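Local coordinates for inosine-uridine nucleoside N-ribohydrolase (Xanthomonas oryzae pv. oryzae, PDB 4P5F), which is a type III effector that binds calcium and adenosine diphosphate ribose and may hydrolyse N-glycosidic bonds, as its nucleoside hydrolase relatives do, at residues D39-V44 with N315-L320; I175-G180 with I219-L224; L28-F33 with G56-T61; R93-Q98 with H128-R133. One frame throughout, in Å; residues are numbered along the deposited sequence.

Contact 1 (D39-V44 with N315-L320); sequences DPDDVV and NLYDPL. With CA (calcium ion), chain C.
Asp-42 and Asp-318 meet at a calcium ion, each from the first turn of its own helix. Asp-42 embraces the metal unevenly, with OD1 at 2.4 Å and OD2 at 2.9 Å from the ion, whereas Asp-318 offers OD2 alone, 2.5 Å from it; its CG stands opposite the carbonyl carbon and beside the backbone N (chi1 -67°), which turns the carboxylate to the calcium. The two carboxylate planes stand 79° apart, and the shared cation lets Asp-42 OD1 and Asp-318 OD2 approach to 3.1 Å. Three waters, Asp-35 and the carbonyl of Ile-151 complete the shell, while Thr-34 hydrogen-bonds Asp-42 OD2. Asp-39 OD2 and Asp-318 OD1 each accept from a metal-bound water. Such a cluster of aspartates around calcium is the hallmark of nucleoside hydrolases.

Another carboxylate, that of Asp-41, serves the backbone. Leu-316, at the N-cap of helix 317-325, has no side-chain acceptor to offer, and Asp-41 supplies one from the other segment: its OD2 accepts from Asp-318 N at 2.7 Å, the N-H coming from above the carboxylate plane. The same oxygen lies at the edge of the Tyr-317 ring. Asp-41 N is itself held, weakly, by the capping oxygen Asp-39 OD1.

Apolar packing closes the contact. Val-44 CG1 presses on Pro-319 CG at 3.6 Å, the two side chains crossing at about a right angle; proline suits a helix's first turn, where no N-H is needed for the helical pattern.

Helices 236-243 and 248-270 pack on Val-44 through Tyr-239 and Leu-253, helix 227-231 touches Tyr-317, and Asp-35 and Ile-151 reach the metal from just beyond strands 28-34 and 146-150.

Contact 2 (I175-G180 with I219-L224); sequences ITIMGG and IPLRIL
Ile-177 and Ile-223 both carry CG1 opposite the carbonyl carbon (chi1 -60° and -41°), so the two side chains set out in the same direction; Ile-177 then runs on extended while Ile-223 turns at chi2 (-63°), bringing their CD1 atoms to 3.8 Å. Leu-221 CD2 joins them, 3.7 Å from Ile-177 CD1, and Ile-175 continues this face toward Ile-219. Met-178 instead bends at chi2 and chi3, curling its methyl CE back to within 3.2 Å of Leu-224 O.

Between the two faces runs a parallel ladder. Ile-175 N, Ile-177 N and Gly-179 N donate to Pro-220 O, Arg-222 O and Leu-224 O, and Arg-222 N and Leu-224 N return the bonds to Ile-175 O and Ile-177 O. Ile-223 CG2 lies 3.8 Å from Gly-180 N; Gly-179 suits its place because a side chain there would run into Ile-177 CG2. On the other face Thr-176 CG2 lies beside Arg-222 CB.

Beta-branched and leucine side chains suit these central strands of the Rossmann-like sheet. Five backbone bonds fix the parallel register, the buried isoleucine-leucine face gives helix 204-217 a hydrophobic surface, and the charge of Arg-222 is answered by its salt bridge to Glu-348.

Contact 3 (L28-F33 with G56-T61); sequences LDTLLF and GFLRLT
Phe-57, which follows the Gly-56 whose positive phi completes the Schellman motif ending helix 41-54, begins the pairing with its carbonyl: its O accepts from Leu-28 N at 2.9 Å in a nearly straight bond (175°), although the donor stands above the carbonyl plane. Its ring turns elsewhere, onto Pro-24 and Leu-326.

Leu-58 places CB 3.6 Å from Thr-30 OG1, and its apolar branches rest on Leu-52 of that helix. Thr-30 suits this place because its hydroxyl turns back on its own strand: OG1 donates to Leu-28 O from one face of the carbonyl plane, while Arg-59 N, 2.9 Å from the same oxygen, reaches it from the opposite face. One acceptor is therefore gripped twice.

The two strands are the parallel arms of a beta-alpha-beta crossover, strand 28-34, helix 41-54, strand 58-65, in a Rossmann-like sheet; the short segments 28-33 and 58-61 are twisted by 38° against each other.

Arg-59 then makes the charged link. Its chain bends at chi3 (67°), bringing the guanidinium side-on to Asp-29: NH2 meets OD2 at 2.8 Å, on the syn side and in the guanidinium plane, and NE meets OD1 at 2.9 Å from above the carboxylate. Arg-59 O also accepts from Thr-30 N. Leu-60 sends CD1 to Leu-32 CB, 3.7 Å away, while its N is taken by Gln-53 of the crossover helix. Thr-61 N donates to Thr-30 O at 3.2 Å, and its methyl CG2 lies 3.8 Å from Asp-29 CG, beside the carboxylate.

Contact 4 (R93-Q98 with H128-R133); sequences RVARGQ and HTDGVR
Arg-93 lays its guanidinium flat on the imidazole of His-128, centres 3.6 Å apart and planes 16° from parallel, with NH2 over the ring near its rim. The chain runs extended from CG to NE, long enough to pass the ring and carry NH2 on to Asp-130. There NH2 meets OD1 at 3.3 Å in a nearly straight bond (173°), in the guanidinium plane and on the syn lone pair, making a salt bridge that is rather long. An arginine suits the spot because one flat group can stack by its face and pair by its edge.

Val-94 turns its side chain to helix 70-86, but its carbonyl O accepts from His-128 N at 2.9 Å. Ala-95 faces His-128 in a single backbone bridge, and its small CB lies 3.5 Å from Gly-131 O. Strand 93-96 is the outermost strand at this end of the sheet: strand 58-65 pairs with one edge, and residues 128-131, a loop, cover part of the other.

Arg-96 N closes the bridge by donating to His-128 O at 3.0 Å. Its side chain lies alongside Thr-129, with one guanidinium face over Thr-129 CB, while NH2 is held by Ser-74 and a water links NH1 to Thr-129 O. Arg-96 O receives a weak bond from Gly-131 N, 3.2 Å away. Gly-131 has the positive phi needed at the second position of the type II' turn Asp-130 to Arg-133, and Gly-97 CA comes to 4.4 Å from Gly-131 CA, backbone against backbone, while Gly-97 O accepts from Arg-73.

In the fold
Contact 1 lies nearest the centre of the chain and contact 4 farthest out, where arginines, water and a loop replace metal and hydrocarbon. Contacts 2, 3 and 4 all belong to one sheet: contact 2 joins largely apolar inner strands, contact 3 adds a salt bridge to its strand pairing, and contact 4 lays a loop along part of the outer edge of strand 93-96, meeting contact 3 through a probable hydrogen bond from Arg-93 N to Thr-61 O. Contact 1 joins helices instead, one of them, 41-54, being the crossover helix of contact 3. It touches contact 2 where Met-178 packs on Asp-318 and Tyr-317, and the ranges 175-180 and 219-224 are nested within its loop.

Contact 1 (D39-V44 with N315-L320)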
loop_
_atom_site.group_PDB
_atom_site.type_symbol
_atom_site.label_atom_id
_atom_site.label_comp_id
_atom_site.label_asym_id
_atom_site.label_seq_id
_atom_site.Cartn_x
_atom_site.Cartn_y
_atom_site.Cartn_z
ATOM N N ASP A 39 0.558 5.560 -9.030
ATOM C CA ASP A 39 1.939 5.076 -8.974
ATOM C C ASP A 39 1.878 3.537 -8.973
ATOM O O ASP A 39 0.782 2.999 -9.026
ATOM C CB ASP A 39 2.703 5.662 -7.769
ATOM C CG ASP A 39 2.050 5.354 -6.437
ATOM O OD1 ASP A 39 1.455 4.271 -6.279
ATOM O OD2 ASP A 39 2.141 6.207 -5.532
ATOM N N PRO A 40 3.031 2.829 -8.943
ATOM C CA PRO A 40 2.928 1.357 -8.969
ATOM C C PRO A 40 2.522 0.708 -7.642
ATOM O O PRO A 40 2.054 -0.429 -7.642
ATOM C CB PRO A 40 4.362 0.904 -9.297
ATOM C CG PRO A 40 5.049 2.113 -9.848
ATOM C CD PRO A 40 4.423 3.275 -9.156
ATOM N N ASP A 41 2.705 1.430 -6.543
ATOM C CA ASP A 41 2.703 0.851 -5.195
ATOM C C ASP A 41 1.528 -0.075 -4.855
ATOM O O ASP A 41 1.736 -1.214 -4.449
ATOM C CB ASP A 41 2.819 1.972 -4.148
ATOM C CG ASP A 41 3.942 1.712 -3.161
ATOM O OD1 ASP A 41 4.810 0.868 -3.472
ATOM O OD2 ASP A 41 3.955 2.327 -2.078
ATOM N N ASP A 42 0.306 0.421 -5.034
ATOM C CA ASP A 42 -0.898 -0.332 -4.680
ATOM C C ASP A 42 -1.054 -1.616 -5.495
ATOM O O ASP A 42 -1.502 -2.633 -4.971
ATOM C CB ASP A 42 -2.167 0.531 -4.829
ATOM C CG ASP A 42 -2.162 1.736 -3.916
ATOM O OD1 ASP A 42 -1.393 2.682 -4.199
ATOM O OD2 ASP A 42 -2.913 1.739 -2.903
ATOM N N VAL A 43 -0.724 -1.574 -6.781
ATOM C CA VAL A 43 -0.908 -2.766 -7.599
ATOM C C VAL A 43 0.180 -3.793 -7.282
ATOM O O VAL A 43 -0.068 -4.996 -7.355
ATOM C CB VAL A 43 -1.026 -2.423 -9.088
ATOM C CG1 VAL A 43 -1.028 -3.677 -9.959
ATOM C CG2 VAL A 43 -2.293 -1.638 -9.310
ATOM N N VAL A 44 1.364 -3.330 -6.865
ATOM C CA VAL A 44 2.397 -4.277 -6.420
ATOM C C VAL A 44 1.891 -5.029 -5.197
ATOM O O VAL A 44 2.095 -6.236 -5.079
ATOM C CB VAL A 44 3.767 -3.619 -6.107
ATOM C CG1 VAL A 44 4.762 -4.679 -5.650
ATOM C CG2 VAL A 44 4.304 -2.893 -7.327
ATOM N N ASN A 315 11.344 2.494 -4.403
ATOM C CA ASN A 315 10.705 2.255 -3.115
ATOM C C ASN A 315 9.344 1.572 -3.218
ATOM O O ASN A 315 8.526 1.908 -4.068
ATOM C CB ASN A 315 10.602 3.562 -2.323
ATOM C CG ASN A 315 11.967 4.102 -1.912
ATOM O OD1 ASN A 315 12.851 3.341 -1.523
ATOM N ND2 ASN A 315 12.144 5.412 -2.013
ATOM N N LEU A 316 9.114 0.606 -2.337
ATOM C CA LEU A 316 7.849 -0.122 -2.316
ATOM C C LEU A 316 7.143 0.046 -0.968
ATOM O O LEU A 316 7.108 -0.881 -0.157
ATOM C CB LEU A 316 8.086 -1.607 -2.619
ATOM C CG LEU A 316 8.530 -1.920 -4.050
ATOM C CD1 LEU A 316 8.657 -3.413 -4.257
ATOM C CD2 LEU A 316 7.559 -1.312 -5.052
ATOM N N TYR A 317 6.580 1.227 -0.731
ATOM C CA TYR A 317 5.983 1.539 0.577
ATOM C C TYR A 317 4.786 0.659 0.930
ATOM O O TYR A 317 4.691 0.130 2.026
ATOM C CB TYR A 317 5.530 2.989 0.635
ATOM C CG TYR A 317 6.530 3.966 0.080
ATOM C CD1 TYR A 317 6.502 4.345 -1.256
ATOM C CD2 TYR A 317 7.495 4.520 0.905
ATOM C CE1 TYR A 317 7.435 5.259 -1.751
ATOM C CE2 TYR A 317 8.415 5.409 0.431
ATOM C CZ TYR A 317 8.394 5.779 -0.889
ATOM O OH TYR A 317 9.348 6.680 -1.313
ATOM N N ASP A 318 3.853 0.536 -0.004
ATOM C CA ASP A 318 2.616 -0.181 0.261
ATOM C C ASP A 318 2.829 -1.694 0.421
ATOM O O ASP A 318 2.231 -2.301 1.299
ATOM C CB ASP A 318 1.562 0.128 -0.814
ATOM C CG ASP A 318 1.091 1.574 -0.785
ATOM O OD1 ASP A 318 1.439 2.331 0.164
ATOM O OD2 ASP A 318 0.349 1.947 -1.718
ATOM N N PRO A 319 3.667 -2.314 -0.437
ATOM C CA PRO A 319 3.922 -3.746 -0.229
ATOM C C PRO A 319 4.548 -4.070 1.136
ATOM O O PRO A 319 4.167 -5.057 1.781
ATOM C CB PRO A 319 4.900 -4.082 -1.362
ATOM C CG PRO A 319 4.546 -3.144 -2.430
ATOM C CD PRO A 319 4.206 -1.859 -1.735
ATOM N N LEU A 320 5.494 -3.245 1.573
ATOM C CA LEU A 320 6.133 -3.434 2.874
ATOM C C LEU A 320 5.138 -3.280 4.007
ATOM O O LEU A 320 5.232 -3.975 5.021
ATOM C CB LEU A 320 7.272 -2.435 3.060
ATOM C CG LEU A 320 8.537 -2.791 2.290
ATOM C CD1 LEU A 320 9.480 -1.601 2.274
ATOM C CD2 LEU A 320 9.216 -4.005 2.905
HETATM CA CA CA C . -1.131 3.862 -2.135
HETATM O O HOH W 1 0.915 4.637 -3.410
HETATM O O HOH W 2 0.760 4.870 -0.189
HETATM O O HOH W 3 -1.194 6.385 -1.779
#

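Contact 2 (I175-G180 with I219-L224)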
loop_
_atom_site.group_PDB
_atom_site.type_symbol
_atom_site.label_atom_id
_atom_site.label_comp_id
_atom_site.label_asym_id
_atom_site.label_seq_id
_atom_site.Cartn_x
_atom_site.Cartn_y
_atom_site.Cartn_z
ATOM N N ILE A 175 -4.806 -2.363 12.887
ATOM C CA ILE A 175 -4.847 -1.445 11.769
ATOM C C ILE A 175 -3.399 -1.110 11.443
ATOM O O ILE A 175 -2.679 -0.527 12.268
ATOM C CB ILE A 175 -5.626 -0.162 12.134
ATOM C CG1 ILE A 175 -7.085 -0.513 12.463
ATOM C CG2 ILE A 175 -5.573 0.850 10.991
ATOM C CD1 ILE A 175 -7.871 0.611 13.069
ATOM N N THR A 176 -2.965 -1.521 10.254
ATOM C CA THR A 176 -1.604 -1.252 9.786
ATOM C C THR A 176 -1.699 -0.225 8.658
ATOM O O THR A 176 -2.506 -0.369 7.736
ATOM C CB THR A 176 -0.920 -2.535 9.288
ATOM O OG1 THR A 176 -1.093 -3.580 10.254
ATOM C CG2 THR A 176 0.567 -2.319 9.028
ATOM N N ILE A 177 -0.882 0.812 8.748
ATOM C CA ILE A 177 -1.051 2.026 7.948
ATOM C C ILE A 177 0.277 2.458 7.327
ATOM O O ILE A 177 1.306 2.519 8.017
ATOM C CB ILE A 177 -1.515 3.208 8.854
ATOM C CG1 ILE A 177 -2.851 2.915 9.541
ATOM C CG2 ILE A 177 -1.576 4.524 8.072
ATOM C CD1 ILE A 177 -3.345 4.053 10.403
ATOM N N MET A 178 0.265 2.762 6.035
ATOM C CA MET A 178 1.420 3.407 5.412
ATOM C C MET A 178 1.187 4.891 5.603
ATOM O O MET A 178 0.401 5.503 4.886
ATOM C CB MET A 178 1.501 3.047 3.931
ATOM C CG MET A 178 2.863 3.274 3.302
ATOM S SD MET A 178 3.213 5.017 3.101
ATOM C CE MET A 178 4.646 5.236 4.179
ATOM N N GLY A 179 1.817 5.460 6.619
ATOM C CA GLY A 179 1.529 6.826 7.018
ATOM C C GLY A 179 2.722 7.578 7.583
ATOM O O GLY A 179 3.856 7.407 7.118
ATOM N N GLY A 180 2.453 8.425 8.574
ATOM C CA GLY A 180 3.454 9.317 9.143
ATOM C C GLY A 180 3.096 9.687 10.569
ATOM O O GLY A 180 1.921 9.793 10.914
ATOM N N ILE A 219 -7.654 -0.510 19.617
ATOM C CA ILE A 219 -7.209 -1.304 18.466
ATOM C C ILE A 219 -5.740 -1.013 18.202
ATOM O O ILE A 219 -5.397 0.142 17.951
ATOM C CB ILE A 219 -7.937 -0.911 17.176
ATOM C CG1 ILE A 219 -9.447 -0.794 17.389
ATOM C CG2 ILE A 219 -7.619 -1.915 16.088
ATOM C CD1 ILE A 219 -10.105 -2.125 17.522
ATOM N N PRO A 220 -4.873 -2.044 18.247
ATOM C CA PRO A 220 -3.442 -1.841 17.966
ATOM C C PRO A 220 -3.209 -1.217 16.598
ATOM O O PRO A 220 -3.793 -1.682 15.599
ATOM C CB PRO A 220 -2.884 -3.262 17.984
ATOM C CG PRO A 220 -3.807 -3.986 18.938
ATOM C CD PRO A 220 -5.160 -3.452 18.579
ATOM N N LEU A 221 -2.383 -0.171 16.579
ATOM C CA LEU A 221 -2.008 0.567 15.372
ATOM C C LEU A 221 -0.553 0.290 15.033
ATOM O O LEU A 221 0.318 0.373 15.905
ATOM C CB LEU A 221 -2.096 2.075 15.624
ATOM C CG LEU A 221 -3.266 3.001 15.298
ATOM C CD1 LEU A 221 -2.806 4.438 15.531
ATOM C CD2 LEU A 221 -3.789 2.827 13.873
ATOM N N ARG A 222 -0.269 0.009 13.771
ATOM C CA ARG A 222 1.107 -0.132 13.318
ATOM C C ARG A 222 1.337 0.795 12.133
ATOM O O ARG A 222 0.727 0.620 11.078
ATOM C CB ARG A 222 1.419 -1.581 12.943
ATOM C CG ARG A 222 2.888 -1.838 12.603
ATOM C CD ARG A 222 3.173 -3.335 12.453
ATOM N NE ARG A 222 3.148 -3.997 13.752
ATOM C CZ ARG A 222 3.257 -5.309 13.940
ATOM N NH1 ARG A 222 3.379 -6.140 12.912
ATOM N NH2 ARG A 222 3.232 -5.790 15.172
ATOM N N ILE A 223 2.195 1.792 12.326
ATOM C CA ILE A 223 2.467 2.798 11.301
ATOM C C ILE A 223 3.825 2.546 10.643
ATOM O O ILE A 223 4.865 2.613 11.295
ATOM C CB ILE A 223 2.470 4.223 11.890
ATOM C CG1 ILE A 223 1.343 4.405 12.912
ATOM C CG2 ILE A 223 2.455 5.276 10.788
ATOM C CD1 ILE A 223 -0.033 4.260 12.341
ATOM N N LEU A 224 3.806 2.246 9.350
ATOM C CA LEU A 224 5.030 2.130 8.572
ATOM C C LEU A 224 5.224 3.445 7.820
ATOM O O LEU A 224 4.314 3.923 7.128
ATOM C CB LEU A 224 4.981 0.927 7.616
ATOM C CG LEU A 224 6.268 0.612 6.836
ATOM C CD1 LEU A 224 6.481 -0.876 6.727
ATOM C CD2 LEU A 224 6.274 1.260 5.441
#

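Contact 3 (L28-F33 with G56-T61)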
loop_
_atom_site.group_PDB
_atom_site.type_symbol
_atom_site.label_atom_id
_atom_site.label_comp_id
_atom_site.label_asym_id
_atom_site.label_seq_id
_atom_site.Cartn_x
_atom_site.Cartn_y
_atom_site.Cartn_z
ATOM N N LEU A 28 -5.603 -14.767 7.461
ATOM C CA LEU A 28 -6.271 -13.602 8.043
ATOM C C LEU A 28 -7.126 -12.889 6.989
ATOM O O LEU A 28 -6.601 -12.415 5.975
ATOM C CB LEU A 28 -5.247 -12.647 8.665
ATOM C CG LEU A 28 -5.697 -11.280 9.184
ATOM C CD1 LEU A 28 -6.545 -11.363 10.457
ATOM C CD2 LEU A 28 -4.487 -10.408 9.394
ATOM N N ASP A 29 -8.441 -12.829 7.218
ATOM C CA ASP A 29 -9.318 -12.039 6.355
ATOM C C ASP A 29 -8.940 -10.559 6.430
ATOM O O ASP A 29 -8.815 -9.994 7.515
ATOM C CB ASP A 29 -10.796 -12.225 6.715
ATOM C CG ASP A 29 -11.358 -13.557 6.234
ATOM O OD1 ASP A 29 -10.635 -14.315 5.542
ATOM O OD2 ASP A 29 -12.540 -13.837 6.544
ATOM N N THR A 30 -8.767 -9.938 5.263
ATOM C CA THR A 30 -8.124 -8.636 5.179
ATOM C C THR A 30 -9.006 -7.614 4.466
ATOM O O THR A 30 -9.559 -7.896 3.395
ATOM C CB THR A 30 -6.766 -8.730 4.445
ATOM O OG1 THR A 30 -5.930 -9.677 5.112
ATOM C CG2 THR A 30 -6.052 -7.370 4.410
ATOM N N LEU A 31 -9.109 -6.442 5.092
ATOM C CA LEU A 31 -9.825 -5.285 4.578
ATOM C C LEU A 31 -8.802 -4.238 4.117
ATOM O O LEU A 31 -7.999 -3.753 4.923
ATOM C CB LEU A 31 -10.707 -4.702 5.691
ATOM C CG LEU A 31 -11.719 -5.668 6.346
ATOM C CD1 LEU A 31 -12.524 -4.961 7.430
ATOM C CD2 LEU A 31 -12.646 -6.249 5.309
ATOM N N LEU A 32 -8.832 -3.894 2.831
ATOM C CA LEU A 32 -7.786 -3.075 2.230
ATOM C C LEU A 32 -8.316 -1.713 1.777
ATOM O O LEU A 32 -9.349 -1.636 1.128
ATOM C CB LEU A 32 -7.153 -3.824 1.046
ATOM C CG LEU A 32 -5.933 -3.165 0.376
ATOM C CD1 LEU A 32 -4.767 -3.018 1.358
ATOM C CD2 LEU A 32 -5.487 -3.965 -0.826
ATOM N N PHE A 33 -7.594 -0.651 2.121
ATOM C CA PHE A 33 -7.968 0.704 1.753
ATOM C C PHE A 33 -6.869 1.270 0.881
ATOM O O PHE A 33 -5.725 1.395 1.323
ATOM C CB PHE A 33 -8.169 1.556 3.011
ATOM C CG PHE A 33 -9.208 1.008 3.939
ATOM C CD1 PHE A 33 -8.896 0.003 4.834
ATOM C CD2 PHE A 33 -10.520 1.476 3.898
ATOM C CE1 PHE A 33 -9.874 -0.521 5.688
ATOM C CE2 PHE A 33 -11.492 0.947 4.757
ATOM C CZ PHE A 33 -11.162 -0.046 5.632
ATOM N N GLY A 56 -1.843 -19.058 2.131
ATOM C CA GLY A 56 -2.647 -19.097 3.343
ATOM C C GLY A 56 -2.304 -18.127 4.460
ATOM O O GLY A 56 -2.595 -18.405 5.623
ATOM N N PHE A 57 -1.715 -16.980 4.128
ATOM C CA PHE A 57 -1.464 -15.957 5.140
ATOM C C PHE A 57 -2.634 -14.995 5.303
ATOM O O PHE A 57 -2.918 -14.495 6.396
ATOM C CB PHE A 57 -0.191 -15.180 4.809
ATOM C CG PHE A 57 1.054 -15.953 5.085
ATOM C CD1 PHE A 57 1.484 -16.932 4.201
ATOM C CD2 PHE A 57 1.769 -15.737 6.246
ATOM C CE1 PHE A 57 2.628 -17.663 4.461
ATOM C CE2 PHE A 57 2.903 -16.464 6.508
ATOM C CZ PHE A 57 3.332 -17.424 5.611
ATOM N N LEU A 58 -3.306 -14.729 4.197
ATOM C CA LEU A 58 -4.392 -13.768 4.204
ATOM C C LEU A 58 -5.447 -14.237 3.228
ATOM O O LEU A 58 -5.194 -15.097 2.379
ATOM C CB LEU A 58 -3.888 -12.366 3.807
ATOM C CG LEU A 58 -3.297 -12.106 2.412
ATOM C CD1 LEU A 58 -4.344 -12.103 1.291
ATOM C CD2 LEU A 58 -2.530 -10.787 2.378
ATOM N N ARG A 59 -6.617 -13.626 3.331
ATOM C CA ARG A 59 -7.607 -13.691 2.285
ATOM C C ARG A 59 -8.146 -12.274 2.134
ATOM O O ARG A 59 -8.634 -11.670 3.093
ATOM C CB ARG A 59 -8.717 -14.673 2.644
ATOM C CG ARG A 59 -9.794 -14.783 1.594
ATOM C CD ARG A 59 -10.806 -15.872 1.956
ATOM N NE ARG A 59 -11.588 -15.523 3.139
ATOM C CZ ARG A 59 -12.652 -16.200 3.564
ATOM N NH1 ARG A 59 -13.081 -17.255 2.881
ATOM N NH2 ARG A 59 -13.300 -15.817 4.665
ATOM N N LEU A 60 -8.045 -11.745 0.926
ATOM C CA LEU A 60 -8.433 -10.370 0.658
ATOM C C LEU A 60 -9.903 -10.355 0.266
ATOM O O LEU A 60 -10.266 -10.677 -0.871
ATOM C CB LEU A 60 -7.566 -9.799 -0.458
ATOM C CG LEU A 60 -7.768 -8.354 -0.917
ATOM C CD1 LEU A 60 -7.501 -7.364 0.226
ATOM C CD2 LEU A 60 -6.834 -8.106 -2.123
ATOM N N THR A 61 -10.743 -9.993 1.227
ATOM C CA THR A 61 -12.182 -10.099 1.072
ATOM C C THR A 61 -12.783 -8.829 0.478
ATOM O O THR A 61 -13.649 -8.894 -0.394
ATOM C CB THR A 61 -12.861 -10.429 2.429
ATOM O OG1 THR A 61 -12.629 -9.362 3.356
ATOM C CG2 THR A 61 -12.293 -11.733 3.013
#

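Contact 4 (R93-Q98 with H128-R133)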
loop_
_atom_site.group_PDB
_atom_site.type_symbol
_atom_site.label_atom_id
_atom_site.label_comp_id
_atom_site.label_asym_id
_atom_site.label_seq_id
_atom_site.Cartn_x
_atom_site.Cartn_y
_atom_site.Cartn_z
ATOM N N ARG A 93 -14.257 -8.213 -3.280
ATOM C CA ARG A 93 -15.333 -7.257 -3.518
ATOM C C ARG A 93 -14.813 -5.833 -3.436
ATOM O O ARG A 93 -14.407 -5.364 -2.365
ATOM C CB ARG A 93 -16.485 -7.459 -2.536
ATOM C CG ARG A 93 -17.702 -6.589 -2.860
ATOM C CD ARG A 93 -18.751 -6.762 -1.761
ATOM N NE ARG A 93 -19.978 -5.999 -1.982
ATOM C CZ ARG A 93 -20.102 -4.683 -1.801
ATOM N NH1 ARG A 93 -19.056 -3.933 -1.428
ATOM N NH2 ARG A 93 -21.282 -4.111 -2.003
ATOM N N VAL A 94 -14.840 -5.150 -4.571
ATOM C CA VAL A 94 -14.281 -3.808 -4.672
ATOM C C VAL A 94 -15.408 -2.776 -4.666
ATOM O O VAL A 94 -16.396 -2.933 -5.372
ATOM C CB VAL A 94 -13.457 -3.647 -5.958
ATOM C CG1 VAL A 94 -12.793 -2.285 -5.989
ATOM C CG2 VAL A 94 -12.412 -4.785 -6.095
ATOM N N ALA A 95 -15.240 -1.718 -3.881
ATOM C CA ALA A 95 -16.202 -0.621 -3.843
ATOM C C ALA A 95 -15.469 0.713 -3.805
ATOM O O ALA A 95 -14.384 0.807 -3.223
ATOM C CB ALA A 95 -17.105 -0.764 -2.619
ATOM N N ARG A 96 -16.057 1.742 -4.418
ATOM C CA ARG A 96 -15.511 3.092 -4.314
ATOM C C ARG A 96 -15.840 3.712 -2.951
ATOM O O ARG A 96 -16.921 3.490 -2.401
ATOM C CB ARG A 96 -16.031 4.004 -5.437
ATOM C CG ARG A 96 -17.449 4.503 -5.228
ATOM C CD ARG A 96 -17.712 5.795 -5.993
ATOM N NE ARG A 96 -19.131 6.159 -5.963
ATOM C CZ ARG A 96 -19.892 6.325 -7.043
ATOM N NH1 ARG A 96 -21.164 6.649 -6.898
ATOM N NH2 ARG A 96 -19.390 6.175 -8.264
ATOM N N GLY A 97 -14.902 4.490 -2.413
ATOM C CA GLY A 97 -15.104 5.154 -1.132
ATOM C C GLY A 97 -16.047 6.344 -1.237
ATOM O O GLY A 97 -16.591 6.614 -2.320
ATOM N N GLN A 98 -16.239 7.046 -0.120
ATOM C CA GLN A 98 -17.180 8.166 -0.043
ATOM C C GLN A 98 -16.452 9.488 -0.327
ATOM O O GLN A 98 -15.218 9.533 -0.356
ATOM C CB GLN A 98 -17.809 8.234 1.353
ATOM C CG GLN A 98 -16.824 8.775 2.397
ATOM C CD GLN A 98 -17.400 8.872 3.798
ATOM O OE1 GLN A 98 -17.949 7.905 4.333
ATOM N NE2 GLN A 98 -17.272 10.049 4.402
ATOM N N HIS A 128 -18.625 -1.738 -6.848
ATOM C CA HIS A 128 -19.779 -1.243 -6.100
ATOM C C HIS A 128 -19.597 0.210 -5.722
ATOM O O HIS A 128 -18.486 0.748 -5.822
ATOM C CB HIS A 128 -20.002 -2.088 -4.852
ATOM C CG HIS A 128 -20.323 -3.525 -5.151
ATOM N ND1 HIS A 128 -21.616 -4.006 -5.197
ATOM C CD2 HIS A 128 -19.516 -4.583 -5.406
ATOM C CE1 HIS A 128 -21.593 -5.302 -5.472
ATOM N NE2 HIS A 128 -20.332 -5.676 -5.603
ATOM N N THR A 129 -20.678 0.849 -5.283
ATOM C CA THR A 129 -20.645 2.291 -5.028
ATOM C C THR A 129 -20.888 2.633 -3.565
ATOM O O THR A 129 -20.917 3.800 -3.199
ATOM C CB THR A 129 -21.702 3.045 -5.877
ATOM O OG1 THR A 129 -23.006 2.641 -5.465
ATOM C CG2 THR A 129 -21.540 2.747 -7.365
ATOM N N ASP A 130 -21.094 1.619 -2.733
ATOM C CA ASP A 130 -21.513 1.867 -1.360
ATOM C C ASP A 130 -20.400 1.727 -0.317
ATOM O O ASP A 130 -20.668 1.345 0.814
ATOM C CB ASP A 130 -22.723 0.993 -0.979
ATOM C CG ASP A 130 -22.468 -0.489 -1.182
ATOM O OD1 ASP A 130 -21.365 -0.854 -1.647
ATOM O OD2 ASP A 130 -23.380 -1.297 -0.886
ATOM N N GLY A 131 -19.167 2.050 -0.703
ATOM C CA GLY A 131 -18.057 2.149 0.230
ATOM C C GLY A 131 -17.854 0.983 1.185
ATOM O O GLY A 131 -17.691 -0.167 0.759
ATOM N N VAL A 132 -17.905 1.289 2.482
ATOM C CA VAL A 132 -17.585 0.332 3.541
ATOM C C VAL A 132 -18.762 -0.523 4.039
ATOM O O VAL A 132 -18.633 -1.244 5.024
ATOM C CB VAL A 132 -16.919 1.045 4.751
ATOM C CG1 VAL A 132 -15.692 1.838 4.289
ATOM C CG2 VAL A 132 -17.907 1.964 5.477
ATOM N N ARG A 133 -19.897 -0.462 3.350
ATOM C CA ARG A 133 -21.073 -1.216 3.800
ATOM C C ARG A 133 -20.800 -2.711 3.923
ATOM O O ARG A 133 -21.115 -3.326 4.946
ATOM C CB ARG A 133 -22.273 -0.984 2.885
ATOM C CG ARG A 133 -23.486 -1.782 3.308
ATOM C CD ARG A 133 -24.709 -1.379 2.507
ATOM N NE ARG A 133 -25.868 -2.196 2.859
ATOM C CZ ARG A 133 -27.116 -1.911 2.511
ATOM N NH1 ARG A 133 -27.373 -0.823 1.797
ATOM N NH2 ARG A 133 -28.106 -2.715 2.880
HETATM O O HOH W 4 -19.749 -1.678 0.072
HETATM O O HOH W 5 -19.280 5.280 -1.930
HETATM O O HOH W 6 -21.669 6.948 -3.782
#